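Local coordinates for protein O-methyltransferase (Coxiella burnetii, PDB 3TR6) that probably transfers a methyl group from S-adenosylmethionine to a hydroxyl of its substrate, and is seen here with S-adenosyl-L-homocysteine and a nickel ion bound, at residues K67-G72 with T91-D96; L58-M63 with I80-A85; P28-L33 with T75-I80; L169-N174 with D216-A221. All blocks are in the same frame, centred on the assembly; numbering follows the deposited sequence.

Overall arrangement
Interactions 1 and 4 lie in one mixed seven-stranded sheet, their centres about 15 Å apart: 67-71 and 91-96 run parallel, whereas 168-173 meets the antiparallel strand 218-223. Interactions 2 and 3 both use helix 77-83, which connects the two strands of interaction 1; helix 50-63 packs on it in one, helix 28-40 in the other. Their segments overlap at Ile80, which meets 28-33 but not 58-63. Along the chain the segments of interactions 1, 2 and 3 alternate with one another, and interaction 4 follows. S-adenosyl-L-homocysteine, at interactions 1 and 3, and the nickel ion, at interaction 4, both lie at strand ends of the sheet; interactions 2 and 4 also face the second subunit.

Interaction 1: K67-G72 with T91-D96; sequences KVIDIG and TLITCD. With SAH (S-adenosyl-L-homocysteine), chain C.
Thr94 OG1 donates a hydrogen bond to Asp70 OD2 over 2.7 Å, on the lone pair turned away from the other carboxylate oxygen. The two side chains lie side by side, and both OG1 and the carboxylate swing anti to their own backbone N (chi1 179° and 176°). Thr73 takes a further bond with the same hydroxyl, while Asp70 OD1 is occupied by Ser78, a ligand-binding residue. Asp70 thus links its strand to Thr94 of the next and to Ser78 of helix 77-83, its carboxylate held at each oxygen. The backbones pair in regular parallel fashion: Val68 N to Thr91 O is 3.0 Å, Asp70 N to Ile93 O 2.8 Å, and Cys95 N to Asp70 O 2.7 Å. This is the first beta-alpha-beta unit of the Rossmann-like methyltransferase fold, and its strand ends meet the cofactor product. Asp96 grips the ribose with both oxygens, OD1 taking O2' of S-adenosyl-L-homocysteine at 2.8 Å and OD2 taking O3' at 2.7 Å; Gly72 O receives a weak bond from the ligand's amino group. On the Asp70 face, Val68 CG1 lies 3.6 Å from Leu92 CD1, and Leu92 CD2 rests on Asp70 CB. On the opposite face of the sheet, Ile69 CG1 lies alongside Ile93 CG1 at 4.0 Å.

Interaction 2: L58-M63 with I80-A85; sequences LLVKLM and IAMGLA
Met82, present as selenomethionine, is the first residue of 80-85 to meet the other helix: its CG lies 3.9 Å from Val60 CG2, the two side chains crossing at about a right angle. Only the base of Met82 takes part. Beyond CG the chain bends at chi3 (-71°), carrying SE and CE off to Val68 and Asp70 of strand 67-71. Helices 50-63 and 77-83 lie on the same face of the Rossmann-like sheet, and both Val60 and Met82 also pack on Leu143 of strand 141-146. Ala85 then turns its methyl group directly at 58-63, where CB sits 3.9 Å from Val60 CG1 and at the same distance from Lys61 CG. Val60 CG1, anti to its backbone N (chi1 167°), also comes within 3.6 Å of Ala85 O, so the valine straddles the end of 80-85 with one branch on Met82 and the other on Ala85. The Lys61 chain arches over Ala85 from the outer side, bent at chi3 and chi4, bringing NZ 3.9 Å from Ala85 CB. That ammonium also forms a long, weak ion pair with Asp208 of the second subunit.

Interaction 3: P28-L33 with T75-I80; sequences PLLAEL and TGYSAI. With SAH (S-adenosyl-L-homocysteine), chain C.
Leu30 lies over one face of the Tyr77 ring, its CD2 3.9 Å from the ring centroid and 19° off the normal, a CH-pi contact displaced toward the rim. Its CB lies 3.7 Å from Tyr77 CE1, so the leucine crosses the ring obliquely from Tyr77 CD1, at Leu30 CD2, to CE1 and CZ, at Leu30 CB. The ring reaches helix 28-40 because Tyr77 CG stands anti to the backbone N (chi1 -167°), which carries the aromatic group out from its own helix; the hydroxyl is tied to Glu26. The same Leu30 CD2 also meets Ile80 CG2 at 3.8 Å, bridging one turn of helix 77-83. Leu33, one helical turn on, meets the start of that helix. Its CD2 approaches Tyr77 CD1 obliquely at 4.1 Å and lies 3.9 Å from Ile80 CD1, while Leu33 CD1 comes within 3.5 Å of Thr75 O. The Leu33 and Thr75 side chains run antiparallel past one another, and Thr75 OG1 finds its partner in Thr37. Directly after Tyr77, Ser78 faces away from helix 28-40 and takes the amino acid end of S-adenosyl-L-homocysteine: Ser78 N donates to OXT at 3.1 Å, and OG accepts from the ligand N at 2.8 Å. Gly76 is the N-cap, and the arrangement is the glycine-bearing turn and helix start that follow the first strand in Rossmann-like methyltransferases, with helix 28-40 packed behind the cofactor site.

Interaction 4: L169-N174 with D216-A221; sequences LIAVDN and DGLTLA. With NI (nickel (II) ion), chain B.
Ile170 and Ala221 form an antiparallel hydrogen-bonded pair, Ile170 N to Ala221 O and Ala221 N to Ile170 O both 2.9 Å, and Val172 pairs likewise with Thr219 as the strands run at 163° to each other. Strand 218-223 is one of the antiparallel strands of the Rossmann-like methyltransferase sheet, inserted between 168-173 and 207-212. On the face with Ala171, its methyl CB lies between two leucines, 3.8 Å from Leu220 CD2 and 4.0 Å from Leu218 CD1. Leu169 CD1 reaches Leu220 CB, and both residues also pack on leucines of the second subunit, Leu62 and Leu58. Leu218 CG is anti to its backbone N (chi1 -175°), which lays CD1 against Val172 O. Where the strands part, the metal site begins. Asp173 OD2 binds the nickel ion, which Asp147 also binds, while Asp173 OD1 is hydrogen-bonded to Gln52. Asn174 crosses Asp216, whose OD1 is engaged by Thr9 of the second subunit and by the backbone of Arg178. Asn174 ND2 is modelled 2.5 Å from the nickel ion, but side-chain amides normally bind metals through oxygen, so the amide is probably flipped; Asn174 OD1 and Asp216 OD2, two acceptors 3.1 Å apart, fit that reading.

Interaction 1: K67-G72 with T91-D96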
loop_
_atom_site.group_PDB
_atom_site.type_symbol
_atom_site.label_atom_id
_atom_site.label_comp_id
_atom_site.label_asym_id
_atom_site.label_seq_id
_atom_site.Cartn_x
_atom_site.Cartn_y
_atom_site.Cartn_z
ATOM N N LYS A 67 18.375 3.238 -2.468
ATOM C CA LYS A 67 18.586 4.680 -2.442
ATOM C C LYS A 67 17.281 5.418 -2.165
ATOM O O LYS A 67 16.403 5.495 -3.028
ATOM C CB LYS A 67 19.182 5.161 -3.766
ATOM C CG LYS A 67 20.685 5.003 -3.878
ATOM C CD LYS A 67 21.194 5.810 -5.058
ATOM C CE LYS A 67 22.668 6.145 -4.929
ATOM N NZ LYS A 67 23.066 7.196 -5.910
ATOM N N VAL A 68 17.166 5.969 -0.963
ATOM C CA VAL A 68 15.937 6.614 -0.524
ATOM C C VAL A 68 16.172 8.071 -0.149
ATOM O O VAL A 68 17.219 8.421 0.396
ATOM C CB VAL A 68 15.341 5.881 0.699
ATOM C CG1 VAL A 68 14.131 6.630 1.245
ATOM C CG2 VAL A 68 14.978 4.451 0.336
ATOM N N ILE A 69 15.200 8.922 -0.453
ATOM C CA ILE A 69 15.234 10.297 0.025
ATOM C C ILE A 69 14.064 10.568 0.965
ATOM O O ILE A 69 12.927 10.182 0.694
ATOM C CB ILE A 69 15.203 11.322 -1.118
ATOM C CG1 ILE A 69 16.314 11.033 -2.130
ATOM C CG2 ILE A 69 15.355 12.725 -0.560
ATOM C CD1 ILE A 69 16.392 12.049 -3.252
ATOM N N ASP A 70 14.357 11.234 2.072
ATOM C CA ASP A 70 13.349 11.568 3.062
ATOM C C ASP A 70 13.253 13.085 3.179
ATOM O O ASP A 70 14.082 13.716 3.829
ATOM C CB ASP A 70 13.710 10.927 4.405
ATOM C CG ASP A 70 12.762 11.318 5.519
ATOM O OD1 ASP A 70 11.610 10.844 5.512
ATOM O OD2 ASP A 70 13.176 12.082 6.418
ATOM N N ILE A 71 12.252 13.668 2.527
ATOM C CA ILE A 71 12.066 15.116 2.544
ATOM C C ILE A 71 11.214 15.574 3.732
ATOM O O ILE A 71 9.998 15.375 3.752
ATOM C CB ILE A 71 11.435 15.617 1.235
ATOM C CG1 ILE A 71 12.254 15.137 0.033
ATOM C CG2 ILE A 71 11.335 17.130 1.240
ATOM C CD1 ILE A 71 11.735 15.641 -1.299
ATOM N N GLY A 72 11.864 16.192 4.715
ATOM C CA GLY A 72 11.198 16.628 5.928
ATOM C C GLY A 72 11.550 15.735 7.103
ATOM O O GLY A 72 10.796 14.826 7.450
ATOM N N THR A 91 21.059 3.216 1.354
ATOM C CA THR A 91 21.291 4.481 2.037
ATOM C C THR A 91 20.077 5.392 1.927
ATOM O O THR A 91 19.295 5.295 0.980
ATOM C CB THR A 91 22.537 5.219 1.500
ATOM O OG1 THR A 91 22.376 5.508 0.104
ATOM C CG2 THR A 91 23.788 4.378 1.715
ATOM N N LEU A 92 19.927 6.274 2.909
ATOM C CA LEU A 92 18.835 7.232 2.928
ATOM C C LEU A 92 19.375 8.597 3.309
ATOM O O LEU A 92 20.069 8.737 4.316
ATOM C CB LEU A 92 17.753 6.792 3.928
ATOM C CG LEU A 92 16.468 7.627 4.054
ATOM C CD1 LEU A 92 15.330 6.781 4.611
ATOM C CD2 LEU A 92 16.672 8.886 4.902
ATOM N N ILE A 93 19.074 9.602 2.499
ATOM C CA ILE A 93 19.390 10.973 2.872
ATOM C C ILE A 93 18.114 11.690 3.287
ATOM O O ILE A 93 17.076 11.560 2.639
ATOM C CB ILE A 93 20.103 11.748 1.742
ATOM C CG1 ILE A 93 19.180 11.937 0.544
ATOM C CG2 ILE A 93 21.375 11.034 1.322
ATOM C CD1 ILE A 93 19.878 12.563 -0.641
ATOM N N THR A 94 18.192 12.435 4.381
ATOM C CA THR A 94 17.019 13.099 4.927
ATOM C C THR A 94 17.208 14.612 4.923
ATOM O O THR A 94 18.279 15.116 5.256
ATOM C CB THR A 94 16.699 12.589 6.346
ATOM O OG1 THR A 94 15.562 13.288 6.863
ATOM C CG2 THR A 94 17.887 12.787 7.277
ATOM N N CYS A 95 16.161 15.333 4.539
ATOM C CA CYS A 95 16.263 16.770 4.341
ATOM C C CYS A 95 15.427 17.556 5.338
ATOM O O CYS A 95 14.280 17.215 5.612
ATOM C CB CYS A 95 15.829 17.140 2.924
ATOM S SG CYS A 95 16.595 16.154 1.633
ATOM N N ASP A 96 16.019 18.619 5.868
ATOM C CA ASP A 96 15.305 19.557 6.716
ATOM C C ASP A 96 16.141 20.822 6.836
ATOM O O ASP A 96 17.294 20.857 6.406
ATOM C CB ASP A 96 15.033 18.954 8.096
ATOM C CG ASP A 96 13.806 19.555 8.766
ATOM O OD1 ASP A 96 13.666 20.796 8.763
ATOM O OD2 ASP A 96 12.971 18.785 9.287
HETATM N N SAH C . 8.590 12.958 8.073
HETATM C CA SAH C . 8.709 13.737 9.274
HETATM C CB SAH C . 7.746 14.912 9.272
HETATM C CG SAH C . 8.358 16.288 9.136
HETATM S SD SAH C . 7.276 17.693 9.352
HETATM C C SAH C . 8.437 12.878 10.460
HETATM O O SAH C . 8.141 13.422 11.560
HETATM O OXT SAH C . 8.500 11.626 10.378
HETATM C "C5'" SAH C . 7.836 19.050 8.336
HETATM C "C4'" SAH C . 9.242 19.326 8.335
HETATM O "O4'" SAH C . 9.600 20.045 7.104
HETATM C "C3'" SAH C . 9.595 20.225 9.454
HETATM O "O3'" SAH C . 10.545 19.622 10.232
HETATM C "C2'" SAH C . 10.144 21.435 8.824
HETATM O "O2'" SAH C . 11.218 21.909 9.535
HETATM C "C1'" SAH C . 10.581 20.957 7.488
HETATM N N9 SAH C . 10.745 21.981 6.460
HETATM C C8 SAH C . 9.994 23.079 6.285
HETATM N N7 SAH C . 10.479 23.745 5.224
HETATM C C5 SAH C . 11.535 23.071 4.725
HETATM C C6 SAH C . 12.410 23.287 3.656
HETATM N N6 SAH C . 12.274 24.437 2.819
HETATM N N1 SAH C . 13.385 22.391 3.427
HETATM C C2 SAH C . 13.527 21.308 4.203
HETATM N N3 SAH C . 12.708 21.075 5.235
HETATM C C4 SAH C . 11.708 21.936 5.516
#

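Interaction 2: L58-M63 with I80-A85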
loop_
_atom_site.group_PDB
_atom_site.type_symbol
_atom_site.label_atom_id
_atom_site.label_comp_id
_atom_site.label_asym_id
_atom_site.label_seq_id
_atom_site.Cartn_x
_atom_site.Cartn_y
_atom_site.Cartn_z
ATOM N N LEU A 58 7.527 -1.158 4.757
ATOM C CA LEU A 58 7.169 -2.323 3.960
ATOM C C LEU A 58 7.492 -2.099 2.485
ATOM O O LEU A 58 7.908 -3.023 1.790
ATOM C CB LEU A 58 5.689 -2.678 4.138
ATOM C CG LEU A 58 5.237 -4.019 3.541
ATOM C CD1 LEU A 58 5.854 -5.198 4.286
ATOM C CD2 LEU A 58 3.724 -4.133 3.544
ATOM N N LEU A 59 7.308 -0.869 2.015
ATOM C CA LEU A 59 7.598 -0.530 0.625
ATOM C C LEU A 59 9.090 -0.598 0.314
ATOM O O LEU A 59 9.488 -1.055 -0.758
ATOM C CB LEU A 59 7.056 0.859 0.289
ATOM C CG LEU A 59 5.534 0.984 0.278
ATOM C CD1 LEU A 59 5.121 2.418 -0.005
ATOM C CD2 LEU A 59 4.936 0.038 -0.740
ATOM N N VAL A 60 9.911 -0.133 1.248
ATOM C CA VAL A 60 11.359 -0.235 1.109
ATOM C C VAL A 60 11.772 -1.696 0.933
ATOM O O VAL A 60 12.622 -2.019 0.103
ATOM C CB VAL A 60 12.094 0.366 2.332
ATOM C CG1 VAL A 60 13.565 -0.040 2.329
ATOM C CG2 VAL A 60 11.951 1.880 2.354
ATOM N N LYS A 61 11.160 -2.580 1.712
ATOM C CA LYS A 61 11.482 -3.998 1.640
ATOM C C LYS A 61 11.002 -4.647 0.341
ATOM O O LYS A 61 11.718 -5.450 -0.259
ATOM C CB LYS A 61 10.926 -4.739 2.859
ATOM C CG LYS A 61 11.660 -4.421 4.156
ATOM C CD LYS A 61 11.027 -5.129 5.342
ATOM C CE LYS A 61 12.072 -5.520 6.383
ATOM N NZ LYS A 61 12.061 -4.622 7.570
ATOM N N LEU A 62 9.796 -4.298 -0.099
ATOM C CA LEU A 62 9.240 -4.877 -1.318
ATOM C C LEU A 62 10.047 -4.486 -2.550
ATOM O O LEU A 62 10.287 -5.305 -3.438
ATOM C CB LEU A 62 7.778 -4.470 -1.496
ATOM C CG LEU A 62 6.751 -5.244 -0.670
ATOM C CD1 LEU A 62 5.394 -4.570 -0.749
ATOM C CD2 LEU A 62 6.667 -6.688 -1.133
HETATM N N MSE A 63 10.469 -3.228 -2.599
HETATM C CA MSE A 63 11.242 -2.740 -3.729
HETATM C C MSE A 63 12.710 -3.070 -3.559
HETATM O O MSE A 63 13.485 -2.974 -4.508
HETATM C CB MSE A 63 11.084 -1.231 -3.874
HETATM C CG MSE A 63 9.653 -0.785 -3.981
HETATM SE SE MSE A 63 9.539 1.140 -4.126
HETATM C CE MSE A 63 10.249 1.371 -5.930
ATOM N N ILE A 80 14.031 7.090 10.112
ATOM C CA ILE A 80 14.442 5.905 10.854
ATOM C C ILE A 80 13.571 4.697 10.517
ATOM O O ILE A 80 14.062 3.572 10.428
ATOM C CB ILE A 80 14.401 6.161 12.369
ATOM C CG1 ILE A 80 15.438 7.222 12.750
ATOM C CG2 ILE A 80 14.634 4.872 13.133
ATOM C CD1 ILE A 80 15.334 7.702 14.181
ATOM N N ALA A 81 12.277 4.936 10.332
ATOM C CA ALA A 81 11.351 3.868 9.974
ATOM C C ALA A 81 11.808 3.189 8.689
ATOM O O ALA A 81 11.899 1.961 8.617
ATOM C CB ALA A 81 9.945 4.413 9.816
HETATM N N MSE A 82 12.099 4.001 7.680
HETATM C CA MSE A 82 12.586 3.493 6.405
HETATM C C MSE A 82 14.028 3.014 6.508
HETATM O O MSE A 82 14.394 2.003 5.907
HETATM C CB MSE A 82 12.455 4.554 5.311
HETATM C CG MSE A 82 11.029 4.784 4.852
HETATM SE SE MSE A 82 10.886 6.128 3.458
HETATM C CE MSE A 82 11.284 7.725 4.505
ATOM N N GLY A 83 14.840 3.743 7.269
ATOM C CA GLY A 83 16.225 3.363 7.487
ATOM C C GLY A 83 16.367 1.941 8.000
ATOM O O GLY A 83 17.237 1.199 7.556
ATOM N N LEU A 84 15.504 1.557 8.936
ATOM C CA LEU A 84 15.552 0.222 9.523
ATOM C C LEU A 84 15.191 -0.880 8.528
ATOM O O LEU A 84 15.539 -2.045 8.723
ATOM C CB LEU A 84 14.630 0.143 10.741
ATOM C CG LEU A 84 15.045 0.967 11.960
ATOM C CD1 LEU A 84 13.878 1.135 12.918
ATOM C CD2 LEU A 84 16.243 0.332 12.660
ATOM N N ALA A 85 14.485 -0.510 7.465
ATOM C CA ALA A 85 14.042 -1.485 6.474
ATOM C C ALA A 85 15.032 -1.616 5.320
ATOM O O ALA A 85 14.953 -2.555 4.527
ATOM C CB ALA A 85 12.657 -1.120 5.953
#

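Interaction 3: P28-L33 with T75-I80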
loop_
_atom_site.group_PDB
_atom_site.type_symbol
_atom_site.label_atom_id
_atom_site.label_comp_id
_atom_site.label_asym_id
_atom_site.label_seq_id
_atom_site.Cartn_x
_atom_site.Cartn_y
_atom_site.Cartn_z
ATOM N N PRO A 28 10.246 -0.358 19.663
ATOM C CA PRO A 28 10.322 0.394 20.920
ATOM C C PRO A 28 11.105 1.695 20.789
ATOM O O PRO A 28 10.716 2.698 21.387
ATOM C CB PRO A 28 11.030 -0.577 21.878
ATOM C CG PRO A 28 11.529 -1.710 21.021
ATOM C CD PRO A 28 10.613 -1.770 19.847
ATOM N N LEU A 29 12.180 1.687 20.010
ATOM C CA LEU A 29 12.980 2.891 19.834
ATOM C C LEU A 29 12.178 4.016 19.182
ATOM O O LEU A 29 12.281 5.171 19.586
ATOM C CB LEU A 29 14.248 2.598 19.028
ATOM C CG LEU A 29 15.228 3.766 18.869
ATOM C CD1 LEU A 29 16.666 3.272 18.903
ATOM C CD2 LEU A 29 14.956 4.554 17.594
ATOM N N LEU A 30 11.382 3.678 18.171
ATOM C CA LEU A 30 10.533 4.668 17.513
ATOM C C LEU A 30 9.420 5.153 18.437
ATOM O O LEU A 30 9.070 6.334 18.438
ATOM C CB LEU A 30 9.951 4.112 16.214
ATOM C CG LEU A 30 10.877 4.174 14.995
ATOM C CD1 LEU A 30 10.248 3.481 13.791
ATOM C CD2 LEU A 30 11.242 5.617 14.665
ATOM N N ALA A 31 8.868 4.234 19.224
ATOM C CA ALA A 31 7.865 4.583 20.222
ATOM C C ALA A 31 8.433 5.624 21.183
ATOM O O ALA A 31 7.780 6.619 21.499
ATOM C CB ALA A 31 7.417 3.344 20.982
ATOM N N GLU A 32 9.659 5.385 21.634
ATOM C CA GLU A 32 10.351 6.295 22.538
ATOM C C GLU A 32 10.616 7.642 21.875
ATOM O O GLU A 32 10.509 8.691 22.513
ATOM C CB GLU A 32 11.669 5.667 22.994
ATOM C CG GLU A 32 12.617 6.622 23.687
ATOM C CD GLU A 32 13.966 5.988 23.968
ATOM O OE1 GLU A 32 14.078 4.748 23.845
ATOM O OE2 GLU A 32 14.915 6.731 24.306
ATOM N N LEU A 33 10.958 7.604 20.591
ATOM C CA LEU A 33 11.254 8.813 19.833
ATOM C C LEU A 33 10.068 9.776 19.761
ATOM O O LEU A 33 10.250 10.993 19.785
ATOM C CB LEU A 33 11.725 8.460 18.418
ATOM C CG LEU A 33 11.841 9.626 17.429
ATOM C CD1 LEU A 33 12.866 10.640 17.903
ATOM C CD2 LEU A 33 12.181 9.130 16.032
ATOM N N THR A 75 12.017 15.185 13.689
ATOM C CA THR A 75 12.826 14.433 14.642
ATOM C C THR A 75 13.193 13.055 14.094
ATOM O O THR A 75 13.652 12.181 14.832
ATOM C CB THR A 75 12.139 14.308 16.014
ATOM O OG1 THR A 75 10.867 13.670 15.864
ATOM C CG2 THR A 75 11.944 15.686 16.637
ATOM N N GLY A 76 12.973 12.870 12.794
ATOM C CA GLY A 76 13.476 11.715 12.071
ATOM C C GLY A 76 12.720 10.404 12.185
ATOM O O GLY A 76 13.320 9.337 12.042
ATOM N N TYR A 77 11.412 10.466 12.421
ATOM C CA TYR A 77 10.619 9.245 12.566
ATOM C C TYR A 77 10.573 8.434 11.266
ATOM O O TYR A 77 10.877 7.240 11.257
ATOM C CB TYR A 77 9.197 9.552 13.061
ATOM C CG TYR A 77 8.437 8.320 13.515
ATOM C CD1 TYR A 77 8.383 7.965 14.860
ATOM C CD2 TYR A 77 7.788 7.501 12.599
ATOM C CE1 TYR A 77 7.697 6.836 15.278
ATOM C CE2 TYR A 77 7.103 6.373 13.007
ATOM C CZ TYR A 77 7.059 6.044 14.344
ATOM O OH TYR A 77 6.375 4.918 14.740
ATOM N N SER A 78 10.194 9.083 10.170
ATOM C CA SER A 78 10.083 8.398 8.887
ATOM C C SER A 78 11.452 7.992 8.348
ATOM O O SER A 78 11.592 6.950 7.706
ATOM C CB SER A 78 9.346 9.270 7.869
ATOM O OG SER A 78 9.987 10.522 7.701
ATOM N N ALA A 79 12.458 8.822 8.615
ATOM C CA ALA A 79 13.821 8.536 8.187
ATOM C C ALA A 79 14.326 7.253 8.829
ATOM O O ALA A 79 14.964 6.429 8.175
ATOM C CB ALA A 79 14.739 9.698 8.531
ATOM N N ILE A 80 14.031 7.090 10.112
ATOM C CA ILE A 80 14.442 5.905 10.854
ATOM C C ILE A 80 13.571 4.697 10.517
ATOM O O ILE A 80 14.062 3.572 10.428
ATOM C CB ILE A 80 14.401 6.161 12.369
ATOM C CG1 ILE A 80 15.438 7.222 12.750
ATOM C CG2 ILE A 80 14.634 4.872 13.133
ATOM C CD1 ILE A 80 15.334 7.702 14.181
HETATM N N SAH C . 8.590 12.958 8.073
HETATM C CA SAH C . 8.709 13.737 9.274
HETATM C CB SAH C . 7.746 14.912 9.272
HETATM C CG SAH C . 8.358 16.288 9.136
HETATM S SD SAH C . 7.276 17.693 9.352
HETATM C C SAH C . 8.437 12.878 10.460
HETATM O O SAH C . 8.141 13.422 11.560
HETATM O OXT SAH C . 8.500 11.626 10.378
HETATM C "C5'" SAH C . 7.836 19.050 8.336
HETATM C "C4'" SAH C . 9.242 19.326 8.335
HETATM O "O4'" SAH C . 9.600 20.045 7.104
HETATM C "C3'" SAH C . 9.595 20.225 9.454
HETATM O "O3'" SAH C . 10.545 19.622 10.232
HETATM C "C2'" SAH C . 10.144 21.435 8.824
HETATM O "O2'" SAH C . 11.218 21.909 9.535
HETATM C "C1'" SAH C . 10.581 20.957 7.488
HETATM N N9 SAH C . 10.745 21.981 6.460
HETATM C C8 SAH C . 9.994 23.079 6.285
HETATM N N7 SAH C . 10.479 23.745 5.224
HETATM C C5 SAH C . 11.535 23.071 4.725
HETATM C C6 SAH C . 12.410 23.287 3.656
HETATM N N6 SAH C . 12.274 24.437 2.819
HETATM N N1 SAH C . 13.385 22.391 3.427
HETATM C C2 SAH C . 13.527 21.308 4.203
HETATM N N3 SAH C . 12.708 21.075 5.235
HETATM C C4 SAH C . 11.708 21.936 5.516
#

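Interaction 4: L169-N174 with D216-A221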
loop_
_atom_site.group_PDB
_atom_site.type_symbol
_atom_site.label_atom_id
_atom_site.label_comp_id
_atom_site.label_asym_id
_atom_site.label_seq_id
_atom_site.Cartn_x
_atom_site.Cartn_y
_atom_site.Cartn_z
ATOM N N LEU A 169 9.465 5.120 -6.849
ATOM C CA LEU A 169 8.226 5.452 -6.153
ATOM C C LEU A 169 8.261 6.776 -5.386
ATOM O O LEU A 169 9.165 7.020 -4.587
ATOM C CB LEU A 169 7.835 4.320 -5.201
ATOM C CG LEU A 169 6.487 4.487 -4.504
ATOM C CD1 LEU A 169 5.351 4.386 -5.518
ATOM C CD2 LEU A 169 6.312 3.464 -3.388
ATOM N N ILE A 170 7.265 7.620 -5.636
ATOM C CA ILE A 170 7.044 8.817 -4.830
ATOM C C ILE A 170 5.934 8.565 -3.815
ATOM O O ILE A 170 4.855 8.100 -4.172
ATOM C CB ILE A 170 6.615 10.022 -5.685
ATOM C CG1 ILE A 170 7.725 10.426 -6.653
ATOM C CG2 ILE A 170 6.252 11.197 -4.794
ATOM C CD1 ILE A 170 7.301 11.470 -7.646
ATOM N N ALA A 171 6.204 8.872 -2.551
ATOM C CA ALA A 171 5.179 8.827 -1.515
ATOM C C ALA A 171 4.937 10.236 -0.978
ATOM O O ALA A 171 5.873 10.914 -0.561
ATOM C CB ALA A 171 5.586 7.887 -0.401
ATOM N N VAL A 172 3.684 10.678 -1.001
ATOM C CA VAL A 172 3.340 12.019 -0.537
ATOM C C VAL A 172 2.356 11.957 0.624
ATOM O O VAL A 172 1.290 11.355 0.510
ATOM C CB VAL A 172 2.738 12.871 -1.672
ATOM C CG1 VAL A 172 2.437 14.284 -1.183
ATOM C CG2 VAL A 172 3.679 12.903 -2.868
ATOM N N ASP A 173 2.715 12.584 1.739
ATOM C CA ASP A 173 1.856 12.602 2.916
ATOM C C ASP A 173 0.940 13.826 2.915
ATOM O O ASP A 173 1.168 14.784 2.175
ATOM C CB ASP A 173 2.704 12.577 4.189
ATOM C CG ASP A 173 1.875 12.364 5.443
ATOM O OD1 ASP A 173 0.683 12.005 5.326
ATOM O OD2 ASP A 173 2.424 12.542 6.550
ATOM N N ASN A 174 -0.107 13.775 3.735
ATOM C CA ASN A 174 -0.989 14.920 3.973
ATOM C C ASN A 174 -1.791 15.383 2.760
ATOM O O ASN A 174 -2.101 16.566 2.637
ATOM C CB ASN A 174 -0.209 16.105 4.567
ATOM C CG ASN A 174 0.539 15.738 5.837
ATOM O OD1 ASN A 174 -0.059 15.561 6.905
ATOM N ND2 ASN A 174 1.859 15.625 5.729
ATOM N N ASP A 216 -2.437 10.792 7.262
ATOM C CA ASP A 216 -3.247 11.870 6.696
ATOM C C ASP A 216 -3.426 11.702 5.184
ATOM O O ASP A 216 -3.585 12.678 4.445
ATOM C CB ASP A 216 -2.636 13.236 7.013
ATOM C CG ASP A 216 -3.578 14.382 6.693
ATOM O OD1 ASP A 216 -4.791 14.246 6.957
ATOM O OD2 ASP A 216 -3.106 15.415 6.171
ATOM N N GLY A 217 -3.410 10.456 4.729
ATOM C CA GLY A 217 -3.505 10.174 3.312
ATOM C C GLY A 217 -2.118 10.055 2.715
ATOM O O GLY A 217 -1.268 10.928 2.902
ATOM N N LEU A 218 -1.886 8.961 2.002
ATOM C CA LEU A 218 -0.593 8.724 1.394
ATOM C C LEU A 218 -0.744 8.400 -0.089
ATOM O O LEU A 218 -1.209 7.319 -0.454
ATOM C CB LEU A 218 0.137 7.592 2.119
ATOM C CG LEU A 218 1.568 7.357 1.630
ATOM C CD1 LEU A 218 2.474 8.529 2.003
ATOM C CD2 LEU A 218 2.103 6.055 2.189
ATOM N N THR A 219 -0.368 9.346 -0.942
ATOM C CA THR A 219 -0.381 9.109 -2.380
ATOM C C THR A 219 0.901 8.412 -2.805
ATOM O O THR A 219 1.997 8.831 -2.435
ATOM C CB THR A 219 -0.536 10.414 -3.181
ATOM O OG1 THR A 219 -1.817 10.981 -2.908
ATOM C CG2 THR A 219 -0.427 10.150 -4.677
ATOM N N LEU A 220 0.757 7.333 -3.565
ATOM C CA LEU A 220 1.907 6.647 -4.133
ATOM C C LEU A 220 1.890 6.815 -5.645
ATOM O O LEU A 220 0.874 6.574 -6.287
ATOM C CB LEU A 220 1.890 5.167 -3.769
ATOM C CG LEU A 220 1.748 4.864 -2.281
ATOM C CD1 LEU A 220 1.673 3.363 -2.038
ATOM C CD2 LEU A 220 2.889 5.487 -1.491
ATOM N N ALA A 221 3.017 7.244 -6.203
ATOM C CA ALA A 221 3.138 7.432 -7.642
ATOM C C ALA A 221 4.379 6.719 -8.174
ATOM O O ALA A 221 5.508 7.118 -7.887
ATOM C CB ALA A 221 3.181 8.911 -7.983
HETATM NI NI NI B . 3.194 14.663 7.639
#